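Local structure of acyl-CoA dehydrogenase (Bacillus anthracis, 3OWA) at residues 210-213 / 214-218; 511-514 / 515-519; 388-392 / 393-397; 549-552 / 553-557; 575-578 / 579-582. The protein probably catalyses the FAD-dependent alpha,beta-dehydrogenation of acyl-CoA thioesters. All blocks are in the same frame, centred on the assembly; numbering follows the deposited sequence.

Contact 1 (210-213 / 214-218)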
loop_
_atom_site.group_PDB
_atom_site.type_symbol
_atom_site.label_atom_id
_atom_site.label_comp_id
_atom_site.label_asym_id
_atom_site.label_seq_id
_atom_site.Cartn_x
_atom_site.Cartn_y
_atom_site.Cartn_z
ATOM N N PHE A 210 -8.583 33.229 -13.907
ATOM C CA PHE A 210 -9.258 34.420 -13.356
ATOM C C PHE A 210 -9.072 34.465 -11.861
ATOM O O PHE A 210 -9.094 33.419 -11.195
ATOM C CB PHE A 210 -10.770 34.357 -13.594
ATOM C CG PHE A 210 -11.166 34.356 -15.055
ATOM C CD1 PHE A 210 -11.484 35.543 -15.692
ATOM C CD2 PHE A 210 -11.237 33.178 -15.768
ATOM C CE1 PHE A 210 -11.865 35.570 -17.047
ATOM C CE2 PHE A 210 -11.620 33.173 -17.126
ATOM C CZ PHE A 210 -11.928 34.397 -17.766
ATOM N N ILE A 211 -8.878 35.664 -11.322
ATOM C CA ILE A 211 -8.911 35.836 -9.868
ATOM C C ILE A 211 -10.362 36.116 -9.484
ATOM O O ILE A 211 -11.003 37.083 -9.963
ATOM C CB ILE A 211 -8.008 36.983 -9.417
ATOM C CG1 ILE A 211 -6.576 36.758 -9.914
ATOM C CG2 ILE A 211 -8.149 37.233 -7.893
ATOM C CD1 ILE A 211 -5.699 38.051 -9.959
ATOM N N VAL A 212 -10.927 35.223 -8.684
ATOM C CA VAL A 212 -12.338 35.298 -8.383
ATOM C C VAL A 212 -12.459 35.403 -6.866
ATOM O O VAL A 212 -12.040 34.492 -6.148
ATOM C CB VAL A 212 -13.074 34.034 -8.854
ATOM C CG1 VAL A 212 -14.573 34.110 -8.458
ATOM C CG2 VAL A 212 -12.897 33.848 -10.368
ATOM N N GLU A 213 -13.040 36.498 -6.393
ATOM C CA GLU A 213 -13.326 36.652 -4.970
ATOM C C GLU A 213 -14.600 35.913 -4.566
ATOM O O GLU A 213 -15.611 35.911 -5.305
ATOM C CB GLU A 213 -13.419 38.144 -4.638
ATOM C CG GLU A 213 -12.078 38.845 -4.829
ATOM C CD GLU A 213 -12.104 40.328 -4.430
ATOM O OE1 GLU A 213 -11.254 41.105 -4.920
ATOM O OE2 GLU A 213 -12.972 40.723 -3.630
ATOM N N LYS A 214 -14.556 35.296 -3.388
ATOM C CA LYS A 214 -15.718 34.613 -2.807
ATOM C C LYS A 214 -16.962 35.506 -2.772
ATOM O O LYS A 214 -18.074 35.049 -3.071
ATOM C CB LYS A 214 -15.378 34.087 -1.396
ATOM C CG LYS A 214 -16.478 33.258 -0.737
ATOM C CD LYS A 214 -16.980 32.118 -1.643
ATOM C CE LYS A 214 -17.624 30.999 -0.823
ATOM N NZ LYS A 214 -18.969 31.278 -0.201
ATOM N N ASP A 215 -16.755 36.785 -2.463
ATOM C CA ASP A 215 -17.849 37.756 -2.356
ATOM C C ASP A 215 -18.427 38.296 -3.678
ATOM O O ASP A 215 -19.439 39.016 -3.655
ATOM C CB ASP A 215 -17.420 38.906 -1.428
ATOM C CG ASP A 215 -17.443 38.495 0.044
ATOM O OD1 ASP A 215 -16.804 39.189 0.866
ATOM O OD2 ASP A 215 -18.096 37.464 0.381
ATOM N N TYR A 216 -17.870 37.888 -4.821
ATOM C CA TYR A 216 -18.453 38.309 -6.113
ATOM C C TYR A 216 -19.842 37.672 -6.263
ATOM O O TYR A 216 -20.095 36.580 -5.748
ATOM C CB TYR A 216 -17.577 37.882 -7.314
ATOM C CG TYR A 216 -16.257 38.660 -7.460
ATOM C CD1 TYR A 216 -16.055 39.862 -6.782
ATOM C CD2 TYR A 216 -15.242 38.209 -8.333
ATOM C CE1 TYR A 216 -14.867 40.607 -6.932
ATOM C CE2 TYR A 216 -14.041 38.940 -8.486
ATOM C CZ TYR A 216 -13.854 40.121 -7.757
ATOM O OH TYR A 216 -12.694 40.869 -7.896
ATOM N N ALA A 217 -20.724 38.377 -6.938
ATOM C CA ALA A 217 -22.066 37.873 -7.205
ATOM C C ALA A 217 -21.969 36.541 -7.938
ATOM O O ALA A 217 -21.095 36.387 -8.803
ATOM C CB ALA A 217 -22.834 38.882 -8.072
ATOM N N GLY A 218 -22.840 35.593 -7.562
ATOM C CA GLY A 218 -23.037 34.330 -8.284
ATOM C C GLY A 218 -22.043 33.253 -7.855
ATOM O O GLY A 218 -21.911 32.240 -8.535
#
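E213 and Y216 meet across a type I beta turn, E213 to Y216, which ends strand 206-213 in the beta-rich middle domain of the acyl-CoA dehydrogenase fold. The turn is closed by one backbone hydrogen bond, from Y216 N to E213 O at 3.0 Å, nearly straight at the hydrogen (163°).

A CH-pi contact adds a second link between the ends of the turn. E213 CB sits over the centre of the Y216 ring, 3.6 Å from the centroid, and E213 N lies over a face as well. The glutamate chain then runs extended past the ring, its carboxylate turned 22° from the ring plane. With its CG beside the backbone N (chi1 -71°), Y216 folds its ring back along the strand instead of out from the turn.

Apolar contact is looser: V212 CG1 comes within 4.2 Å of Y216 CD2. Outside the turn, Y138 of helix 132-144 gives E213 OE1 a hydrogen bond partner and packs on Y216, joining the turn to the helical N-terminal domain. At the rim of the tyrosine ring, near its plane, I211 O lies 3.9 Å from Y216 CE2.

Contact 2 (511-514 / 515-519)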
loop_
_atom_site.group_PDB
_atom_site.type_symbol
_atom_site.label_atom_id
_atom_site.label_comp_id
_atom_site.label_asym_id
_atom_site.label_seq_id
_atom_site.Cartn_x
_atom_site.Cartn_y
_atom_site.Cartn_z
ATOM N N LEU A 511 25.784 11.181 -4.098
ATOM C CA LEU A 511 26.470 12.465 -4.129
ATOM C C LEU A 511 26.386 13.148 -2.794
ATOM O O LEU A 511 27.363 13.752 -2.354
ATOM C CB LEU A 511 25.935 13.364 -5.250
ATOM C CG LEU A 511 26.286 12.890 -6.668
ATOM C CD1 LEU A 511 25.635 13.787 -7.723
ATOM C CD2 LEU A 511 27.798 12.829 -6.861
ATOM N N ARG A 512 25.230 13.037 -2.129
ATOM C CA ARG A 512 25.081 13.622 -0.793
ATOM C C ARG A 512 26.020 12.957 0.212
ATOM O O ARG A 512 26.644 13.641 1.044
ATOM C CB ARG A 512 23.627 13.547 -0.297
ATOM C CG ARG A 512 23.461 14.015 1.129
ATOM C CD ARG A 512 22.034 13.884 1.579
ATOM N NE ARG A 512 21.912 14.338 2.950
ATOM C CZ ARG A 512 20.812 14.219 3.677
ATOM N NH1 ARG A 512 19.715 13.665 3.142
ATOM N NH2 ARG A 512 20.802 14.665 4.929
ATOM N N THR A 513 26.123 11.636 0.135
ATOM C CA THR A 513 26.996 10.900 1.036
ATOM C C THR A 513 28.490 11.232 0.707
ATOM O O THR A 513 29.298 11.473 1.600
ATOM C CB THR A 513 26.700 9.379 0.981
ATOM O OG1 THR A 513 25.291 9.146 1.238
ATOM C CG2 THR A 513 27.574 8.614 1.984
ATOM N N GLU A 514 28.814 11.264 -0.579
ATOM C CA GLU A 514 30.147 11.619 -1.047
ATOM C C GLU A 514 30.536 13.008 -0.554
ATOM O O GLU A 514 31.638 13.205 -0.015
ATOM C CB GLU A 514 30.171 11.574 -2.573
ATOM C CG GLU A 514 31.566 11.632 -3.177
ATOM C CD GLU A 514 31.546 11.737 -4.706
ATOM O OE1 GLU A 514 30.637 11.136 -5.344
ATOM O OE2 GLU A 514 32.436 12.437 -5.261
ATOM N N LYS A 515 29.624 13.968 -0.712
ATOM C CA LYS A 515 29.861 15.309 -0.205
ATOM C C LYS A 515 30.098 15.348 1.313
ATOM O O LYS A 515 31.010 16.043 1.785
ATOM C CB LYS A 515 28.742 16.275 -0.631
ATOM C CG LYS A 515 28.735 17.564 0.188
ATOM C CD LYS A 515 28.739 18.820 -0.644
ATOM C CE LYS A 515 27.593 18.912 -1.590
ATOM N NZ LYS A 515 27.378 20.358 -1.907
ATOM N N ALA A 516 29.298 14.594 2.061
ATOM C CA ALA A 516 29.428 14.519 3.509
ATOM C C ALA A 516 30.802 13.997 3.919
ATOM O O ALA A 516 31.441 14.545 4.817
ATOM C CB ALA A 516 28.359 13.654 4.091
ATOM N N ILE A 517 31.233 12.936 3.248
ATOM C CA ILE A 517 32.514 12.304 3.521
ATOM C C ILE A 517 33.627 13.351 3.362
ATOM O O ILE A 517 34.408 13.567 4.283
ATOM C CB ILE A 517 32.717 11.046 2.646
ATOM C CG1 ILE A 517 31.789 9.927 3.128
ATOM C CG2 ILE A 517 34.217 10.555 2.659
ATOM C CD1 ILE A 517 31.612 8.834 2.146
ATOM N N LYS A 518 33.624 14.039 2.225
ATOM C CA LYS A 518 34.624 15.037 1.900
ATOM C C LYS A 518 34.523 16.243 2.792
ATOM O O LYS A 518 35.467 17.019 2.881
ATOM C CB LYS A 518 34.499 15.434 0.434
ATOM C CG LYS A 518 34.438 14.175 -0.436
ATOM C CD LYS A 518 34.922 14.349 -1.864
ATOM C CE LYS A 518 34.865 12.996 -2.569
ATOM N NZ LYS A 518 34.842 13.077 -4.055
ATOM N N THR A 519 33.393 16.379 3.477
ATOM C CA THR A 519 33.164 17.501 4.378
ATOM C C THR A 519 33.458 17.198 5.856
ATOM O O THR A 519 34.057 18.023 6.550
ATOM C CB THR A 519 31.722 18.042 4.202
ATOM O OG1 THR A 519 31.576 18.505 2.856
ATOM C CG2 THR A 519 31.408 19.184 5.173
#
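A salt bridge joins E514 and K518 one helical turn apart, with K518 NZ 2.8 Å from E514 OE2. The ammonium reaches the anti side of that oxygen, 17° out of the carboxylate plane. Both chains are extended beyond CG and run side by side in the same direction, so their methylenes also touch, E514 CG to K518 CE at 3.6 Å. They can do so because E514 CG is anti to its own nitrogen (chi1 -168°) while K518 CG lies beside its own.

Beneath the pair, the backbone carries the regular i to i+4 ladder: K515 N to L511 O, A516 N to R512 O, I517 N to T513 O and K518 N to E514 O. T519 OG1 adds a bond to K515 O at 2.7 Å.

On another flank, T513 CG2 meets I517 CD1 at 4.0 Å, and both residues pack on V529 of helix 526-554. R512 and K515 turn their charges to other parts of the chain, R512 to E31 and E322, K515 to D32 and V27 O.

This is the classic i, i+4 glutamate-lysine pair of an alpha-helix, here near the C-terminal end of helix 490-520 in the all-helical C-terminal domain.

Contact 3 (388-392 / 393-397)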
loop_
_atom_site.group_PDB
_atom_site.type_symbol
_atom_site.label_atom_id
_atom_site.label_comp_id
_atom_site.label_asym_id
_atom_site.label_seq_id
_atom_site.Cartn_x
_atom_site.Cartn_y
_atom_site.Cartn_z
ATOM N N PHE A 388 -4.446 0.484 13.630
ATOM C CA PHE A 388 -5.762 0.494 12.962
ATOM C C PHE A 388 -6.739 1.287 13.850
ATOM O O PHE A 388 -7.925 1.428 13.534
ATOM C CB PHE A 388 -6.196 -0.951 12.811
ATOM C CG PHE A 388 -7.366 -1.180 11.830
ATOM C CD1 PHE A 388 -8.606 -1.586 12.308
ATOM C CD2 PHE A 388 -7.170 -1.037 10.479
ATOM C CE1 PHE A 388 -9.656 -1.847 11.477
ATOM C CE2 PHE A 388 -8.237 -1.286 9.568
ATOM C CZ PHE A 388 -9.472 -1.697 10.081
HETATM N N MSE A 389 -6.222 1.861 14.944
HETATM C CA MSE A 389 -7.090 2.565 15.933
HETATM C C MSE A 389 -6.949 4.080 15.771
HETATM O O MSE A 389 -5.800 4.593 15.760
HETATM C CB MSE A 389 -6.691 2.184 17.382
HETATM C CG MSE A 389 -6.922 0.748 17.744
HETATM SE SE MSE A 389 -8.797 0.334 17.696
HETATM C CE MSE A 389 -8.783 -0.933 16.277
ATOM N N ALA A 390 -8.082 4.792 15.655
ATOM C CA ALA A 390 -8.045 6.268 15.405
ATOM C C ALA A 390 -7.300 7.017 16.526
ATOM O O ALA A 390 -6.817 8.142 16.347
ATOM C CB ALA A 390 -9.470 6.835 15.262
ATOM N N GLU A 391 -7.183 6.389 17.684
ATOM C CA GLU A 391 -6.417 6.992 18.774
ATOM C C GLU A 391 -4.901 7.136 18.442
ATOM O O GLU A 391 -4.153 7.857 19.145
ATOM C CB GLU A 391 -6.593 6.112 20.016
ATOM C CG GLU A 391 -6.448 6.827 21.355
ATOM C CD GLU A 391 -6.299 5.857 22.527
ATOM O OE1 GLU A 391 -5.618 6.210 23.527
ATOM O OE2 GLU A 391 -6.846 4.729 22.443
ATOM N N TYR A 392 -4.422 6.441 17.408
ATOM C CA TYR A 392 -2.971 6.486 17.125
ATOM C C TYR A 392 -2.646 7.367 15.929
ATOM O O TYR A 392 -3.336 7.316 14.929
ATOM C CB TYR A 392 -2.379 5.061 16.998
ATOM C CG TYR A 392 -2.322 4.384 18.350
ATOM C CD1 TYR A 392 -1.112 4.313 19.063
ATOM C CD2 TYR A 392 -3.487 3.858 18.940
ATOM C CE1 TYR A 392 -1.058 3.717 20.315
ATOM C CE2 TYR A 392 -3.447 3.286 20.231
ATOM C CZ TYR A 392 -2.224 3.225 20.889
ATOM O OH TYR A 392 -2.177 2.648 22.134
ATOM N N GLU A 393 -1.580 8.156 16.050
ATOM C CA GLU A 393 -1.132 9.077 15.026
ATOM C C GLU A 393 -0.857 8.343 13.699
ATOM O O GLU A 393 -1.167 8.843 12.608
ATOM C CB GLU A 393 0.175 9.764 15.542
ATOM C CG GLU A 393 0.754 10.775 14.535
ATOM C CD GLU A 393 1.957 11.560 15.033
ATOM O OE1 GLU A 393 2.423 11.409 16.204
ATOM O OE2 GLU A 393 2.433 12.380 14.231
ATOM N N ILE A 394 -0.293 7.143 13.756
ATOM C CA ILE A 394 0.048 6.451 12.479
ATOM C C ILE A 394 -1.198 6.082 11.694
ATOM O O ILE A 394 -1.164 5.948 10.468
ATOM C CB ILE A 394 0.960 5.181 12.734
ATOM C CG1 ILE A 394 1.619 4.723 11.427
ATOM C CG2 ILE A 394 0.169 4.037 13.428
ATOM C CD1 ILE A 394 2.853 5.581 10.960
ATOM N N GLU A 395 -2.312 5.898 12.384
ATOM C CA GLU A 395 -3.551 5.540 11.717
ATOM C C GLU A 395 -4.054 6.701 10.814
ATOM O O GLU A 395 -4.520 6.502 9.672
ATOM C CB GLU A 395 -4.583 5.206 12.788
ATOM C CG GLU A 395 -5.992 4.737 12.297
ATOM C CD GLU A 395 -6.968 5.880 11.872
ATOM O OE1 GLU A 395 -7.935 5.559 11.157
ATOM O OE2 GLU A 395 -6.836 7.082 12.260
ATOM N N ARG A 396 -3.970 7.913 11.329
ATOM C CA ARG A 396 -4.318 9.114 10.520
ATOM C C ARG A 396 -3.355 9.349 9.371
ATOM O O ARG A 396 -3.772 9.671 8.274
ATOM C CB ARG A 396 -4.266 10.370 11.426
ATOM C CG ARG A 396 -5.027 11.544 10.774
ATOM C CD ARG A 396 -4.412 12.843 11.370
ATOM N NE ARG A 396 -3.096 13.049 10.769
ATOM C CZ ARG A 396 -1.972 13.310 11.425
ATOM N NH1 ARG A 396 -0.841 13.492 10.732
ATOM N NH2 ARG A 396 -1.965 13.443 12.746
HETATM N N MSE A 397 -2.046 9.153 9.620
HETATM C CA MSE A 397 -1.061 9.288 8.572
HETATM C C MSE A 397 -1.286 8.304 7.424
HETATM O O MSE A 397 -1.106 8.650 6.230
HETATM C CB MSE A 397 0.324 9.033 9.175
HETATM C CG MSE A 397 0.738 10.232 10.094
HETATM SE SE MSE A 397 2.518 9.922 10.739
HETATM C CE MSE A 397 3.442 10.124 9.085
HETATM O O HOH W 1 -6.041 8.712 14.020
#
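E395 reaches back from the first turn of helix 393-401 to the loop at M389 and A390. Among the hydrogen bonds, E395 N donates to Y392 O at 3.1 Å; Y392 is the N-cap residue, and the bond is bent (137°). Just before it, a type I beta turn from M389 to Y392 is closed by Y392 N to M389 O at 2.8 Å.

Van der Waals contacts come from the folded glutamate side chain. E395 CB lies 3.3 Å from M389 O, and CG is close to the same carbonyl. A bend at chi2 (-81°) then carries the carboxylate over A390, placing E395 OE2 3.5 Å from A390 CA.

Water and charge share the carboxylate. Water 1 sits 2.5 Å from both A390 O and E395 OE2, probably linking them, though the distances are short and it may not donate to both at once. E395 OE1 forms a salt bridge with R399 one turn on.

E393 pairs with R282 of helix 257-293, and I394 packs between I286 of that helix and V380 and H383 of helix 358-383. The loop faces the second subunit, where M389 packs on its W186, so the segment lies between two helices of its own chain and the partner's middle domain.

Contact 4 (549-552 / 553-557)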
loop_
_atom_site.group_PDB
_atom_site.type_symbol
_atom_site.label_atom_id
_atom_site.label_comp_id
_atom_site.label_asym_id
_atom_site.label_seq_id
_atom_site.Cartn_x
_atom_site.Cartn_y
_atom_site.Cartn_z
ATOM N N GLU A 549 12.203 -6.118 -18.854
ATOM C CA GLU A 549 10.813 -6.109 -19.327
ATOM C C GLU A 549 10.656 -5.252 -20.580
ATOM O O GLU A 549 9.958 -5.632 -21.524
ATOM C CB GLU A 549 9.818 -5.619 -18.241
ATOM C CG GLU A 549 8.351 -5.714 -18.720
ATOM C CD GLU A 549 7.315 -5.275 -17.674
ATOM O OE1 GLU A 549 7.228 -4.073 -17.361
ATOM O OE2 GLU A 549 6.563 -6.137 -17.175
ATOM N N THR A 550 11.317 -4.100 -20.591
ATOM C CA THR A 550 11.263 -3.229 -21.764
ATOM C C THR A 550 11.981 -3.831 -22.985
ATOM O O THR A 550 11.475 -3.724 -24.094
ATOM C CB THR A 550 11.807 -1.858 -21.461
ATOM O OG1 THR A 550 11.099 -1.323 -20.336
ATOM C CG2 THR A 550 11.596 -0.941 -22.658
ATOM N N LEU A 551 13.146 -4.452 -22.782
ATOM C CA LEU A 551 13.888 -5.086 -23.904
ATOM C C LEU A 551 13.089 -6.224 -24.540
ATOM O O LEU A 551 13.007 -6.335 -25.756
ATOM C CB LEU A 551 15.293 -5.567 -23.467
ATOM C CG LEU A 551 16.340 -4.481 -23.169
ATOM C CD1 LEU A 551 17.654 -5.054 -22.590
ATOM C CD2 LEU A 551 16.626 -3.670 -24.417
ATOM N N ILE A 552 12.477 -7.051 -23.703
ATOM C CA ILE A 552 11.640 -8.142 -24.150
ATOM C C ILE A 552 10.386 -7.672 -24.903
ATOM O O ILE A 552 9.879 -8.384 -25.768
ATOM C CB ILE A 552 11.226 -9.039 -22.962
ATOM C CG1 ILE A 552 12.461 -9.705 -22.333
ATOM C CG2 ILE A 552 10.217 -10.086 -23.394
ATOM C CD1 ILE A 552 12.178 -10.307 -20.943
ATOM N N ALA A 553 9.873 -6.495 -24.553
ATOM C CA ALA A 553 8.684 -5.975 -25.213
ATOM C C ALA A 553 9.052 -5.298 -26.532
ATOM O O ALA A 553 8.193 -5.050 -27.379
ATOM C CB ALA A 553 7.974 -4.982 -24.308
ATOM N N VAL A 554 10.330 -4.991 -26.693
ATOM C CA VAL A 554 10.762 -4.141 -27.797
ATOM C C VAL A 554 11.507 -4.892 -28.892
ATOM O O VAL A 554 11.520 -4.455 -30.036
ATOM C CB VAL A 554 11.540 -2.930 -27.252
ATOM C CG1 VAL A 554 12.546 -2.411 -28.230
ATOM C CG2 VAL A 554 10.549 -1.835 -26.834
ATOM N N GLU A 555 12.088 -6.040 -28.546
ATOM C CA GLU A 555 12.869 -6.835 -29.491
ATOM C C GLU A 555 12.641 -8.331 -29.302
ATOM O O GLU A 555 12.046 -8.745 -28.298
ATOM C CB GLU A 555 14.344 -6.500 -29.333
ATOM C CG GLU A 555 14.737 -5.201 -30.042
ATOM C CD GLU A 555 15.882 -4.453 -29.358
ATOM O OE1 GLU A 555 16.464 -4.983 -28.377
ATOM O OE2 GLU A 555 16.191 -3.325 -29.806
ATOM N N ASN A 556 13.109 -9.137 -30.262
ATOM C CA ASN A 556 13.014 -10.603 -30.155
ATOM C C ASN A 556 14.144 -11.402 -30.836
ATOM O O ASN A 556 14.970 -10.841 -31.569
ATOM C CB ASN A 556 11.635 -11.103 -30.614
ATOM C CG ASN A 556 11.276 -10.633 -32.006
ATOM O OD1 ASN A 556 11.847 -11.084 -32.997
ATOM N ND2 ASN A 556 10.311 -9.727 -32.088
ATOM N N GLY A 557 14.173 -12.706 -30.560
ATOM C CA GLY A 557 15.165 -13.621 -31.130
ATOM C C GLY A 557 16.610 -13.235 -30.840
ATOM O O GLY A 557 16.964 -12.901 -29.698
HETATM O O HOH W 2 10.151 -10.523 -27.172
HETATM O O HOH W 3 8.672 -7.817 -28.866
#
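L551 and E555 run alongside each other, one turn apart, where helix 526-554 gives way to loop. The path of E555 begins at CB, with E555 CB 3.8 Å from L551 O. CG follows on the side of the backbone N (chi1 -80°), and the bend at chi2 turns the end of the chain along L551. At the tip, E555 OE1 comes 4.2 Å from L551 CD2, a contact of a carboxylate oxygen with a methyl. This oxygen is buried here and has no polar partner in the model, a setting that would probably raise the affinity of the carboxylate for a proton. M563 of helix 557-571 and L477 of helix 458-482 also touch E555.

The backbone beneath changes its pattern as the helix frays. L551 O receives two N-H groups: E555 N meets it almost end-on at 3.0 Å, and V554 N comes from one side of the peptide plane at 3.1 Å. Upstream, A553 N still donates to E549 O at 3.2 Å, with a weak second bond to T550 O. Past these, water 2 links I552 O to E555 O, donating to each at 2.6 and 2.8 Å, and so spans two carbonyls that cannot bond to one another.

On another side of the helix, I552 packs on P575 and A553 on I579 of the second subunit. The arrangement is that of a helix C-terminus, its final carbonyls taken up by mixed i+3 and i+4 bonds and by water, at the bend between two helices of the C-terminal helical domain.

Contact 5 (575-578 / 579-582)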
loop_
_atom_site.group_PDB
_atom_site.type_symbol
_atom_site.label_atom_id
_atom_site.label_comp_id
_atom_site.label_asym_id
_atom_site.label_seq_id
_atom_site.Cartn_x
_atom_site.Cartn_y
_atom_site.Cartn_z
ATOM N N PRO A 575 27.434 -8.366 -5.523
ATOM C CA PRO A 575 26.373 -7.901 -4.654
ATOM C C PRO A 575 26.824 -7.871 -3.189
ATOM O O PRO A 575 27.727 -8.607 -2.810
ATOM C CB PRO A 575 25.264 -8.935 -4.882
ATOM C CG PRO A 575 25.997 -10.177 -5.237
ATOM C CD PRO A 575 27.151 -9.698 -6.077
ATOM N N LEU A 576 26.224 -6.979 -2.404
ATOM C CA LEU A 576 26.481 -6.864 -0.972
ATOM C C LEU A 576 25.512 -7.704 -0.186
ATOM O O LEU A 576 24.437 -8.048 -0.682
ATOM C CB LEU A 576 26.294 -5.426 -0.520
ATOM C CG LEU A 576 27.071 -4.333 -1.249
ATOM C CD1 LEU A 576 26.508 -2.975 -0.819
ATOM C CD2 LEU A 576 28.582 -4.452 -0.966
ATOM N N ASN A 577 25.902 -8.026 1.042
ATOM C CA ASN A 577 25.012 -8.625 2.034
ATOM C C ASN A 577 24.349 -7.510 2.856
ATOM O O ASN A 577 24.978 -6.902 3.721
ATOM C CB ASN A 577 25.812 -9.586 2.942
ATOM C CG ASN A 577 24.964 -10.221 4.023
ATOM O OD1 ASN A 577 23.724 -10.175 3.985
ATOM N ND2 ASN A 577 25.634 -10.822 5.011
ATOM N N VAL A 578 23.072 -7.243 2.572
ATOM C CA VAL A 578 22.435 -6.056 3.152
ATOM C C VAL A 578 21.819 -6.346 4.528
ATOM O O VAL A 578 21.474 -5.414 5.280
ATOM C CB VAL A 578 21.372 -5.429 2.204
ATOM C CG1 VAL A 578 22.035 -4.904 0.929
ATOM C CG2 VAL A 578 20.259 -6.416 1.899
ATOM N N ILE A 579 21.710 -7.633 4.859
ATOM C CA ILE A 579 20.996 -8.032 6.054
ATOM C C ILE A 579 21.672 -7.458 7.310
ATOM O O ILE A 579 20.997 -6.762 8.090
ATOM C CB ILE A 579 20.638 -9.554 6.084
ATOM C CG1 ILE A 579 19.537 -9.850 5.049
ATOM C CG2 ILE A 579 20.161 -9.971 7.455
ATOM C CD1 ILE A 579 19.269 -11.346 4.803
ATOM N N PRO A 580 23.006 -7.665 7.478
ATOM C CA PRO A 580 23.669 -7.029 8.628
ATOM C C PRO A 580 23.722 -5.488 8.544
ATOM O O PRO A 580 23.766 -4.807 9.580
ATOM C CB PRO A 580 25.107 -7.614 8.603
ATOM C CG PRO A 580 25.021 -8.840 7.772
ATOM C CD PRO A 580 23.908 -8.595 6.767
ATOM N N LYS A 581 23.765 -4.945 7.329
ATOM C CA LYS A 581 23.736 -3.510 7.156
ATOM C C LYS A 581 22.410 -2.899 7.625
ATOM O O LYS A 581 22.393 -1.818 8.224
ATOM C CB LYS A 581 24.037 -3.143 5.700
ATOM C CG LYS A 581 25.448 -3.567 5.266
ATOM C CD LYS A 581 25.813 -3.098 3.876
ATOM C CE LYS A 581 27.304 -3.357 3.560
ATOM N NZ LYS A 581 28.218 -2.635 4.520
ATOM N N LYS A 582 21.303 -3.597 7.360
ATOM C CA LYS A 582 19.986 -3.086 7.762
ATOM C C LYS A 582 19.881 -3.157 9.275
ATOM O O LYS A 582 19.295 -2.290 9.893
ATOM C CB LYS A 582 18.846 -3.841 7.068
ATOM C CG LYS A 582 18.713 -3.477 5.604
ATOM C CD LYS A 582 17.628 -4.284 4.902
ATOM C CE LYS A 582 17.604 -3.939 3.415
ATOM N NZ LYS A 582 16.408 -4.464 2.699
#
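N577 and P580 meet at the start of helix 578-592, where N577 is the N-cap. N577 OD1 accepts from I579 N in a weak capping bond, 3.4 Å long with an angle of 149° at the hydrogen. The N577 and P580 side chains cross at about a right angle, with the CD corner of the proline ring against the amide: P580 CD lies 3.2 Å from N577 OD1 and 3.3 Å from N577 ND2. The asparagine CG, opposite its own nitrogen across CA-CB (chi1 179°), is swung toward the helix, allowing one flat group both to cap and to pack. P580 in the first turn has no N-H to offer, as is common where a helix begins.

A little further along, V578 O takes the first full i to i+4 bond, from K582 N at 2.8 Å. The two side chains above it run alongside each other, V578 CG2 touching K582 CE at 3.9 Å. K581, by contrast, lays its methylenes over the loop, K581 CG being 3.7 Å from N577 O.

Helix 526-554 helps hold this start in place. There E533 forms a salt bridge with K581, while Q537 accepts from L576 N. I552 of the second subunit packs on N577. At the end of its extended chain, K582 NZ pairs with E538 OE1 in a salt bridge and also bonds N313 OD1.

Each of these five contacts is local, and together they sample how the chain begins, continues or ends its elements of structure. Contact 1 stands apart in the middle domain, its centre 51 Å from that of contact 2 and 59 Å from that of contact 5, on the other side of the chain's centre from both. Contacts 2 and 5 are the nearest pair, with centres 21 Å apart, and helix 526-554 packs against both. Contact 4 closes that helix, and contacts 3, 4 and 5 all touch the second subunit. Of the five, contact 3 comes nearest to bound FAD, the side chain of M389 being about 4 Å from it; the side chains of V212 and I579 are each about 13 Å from one.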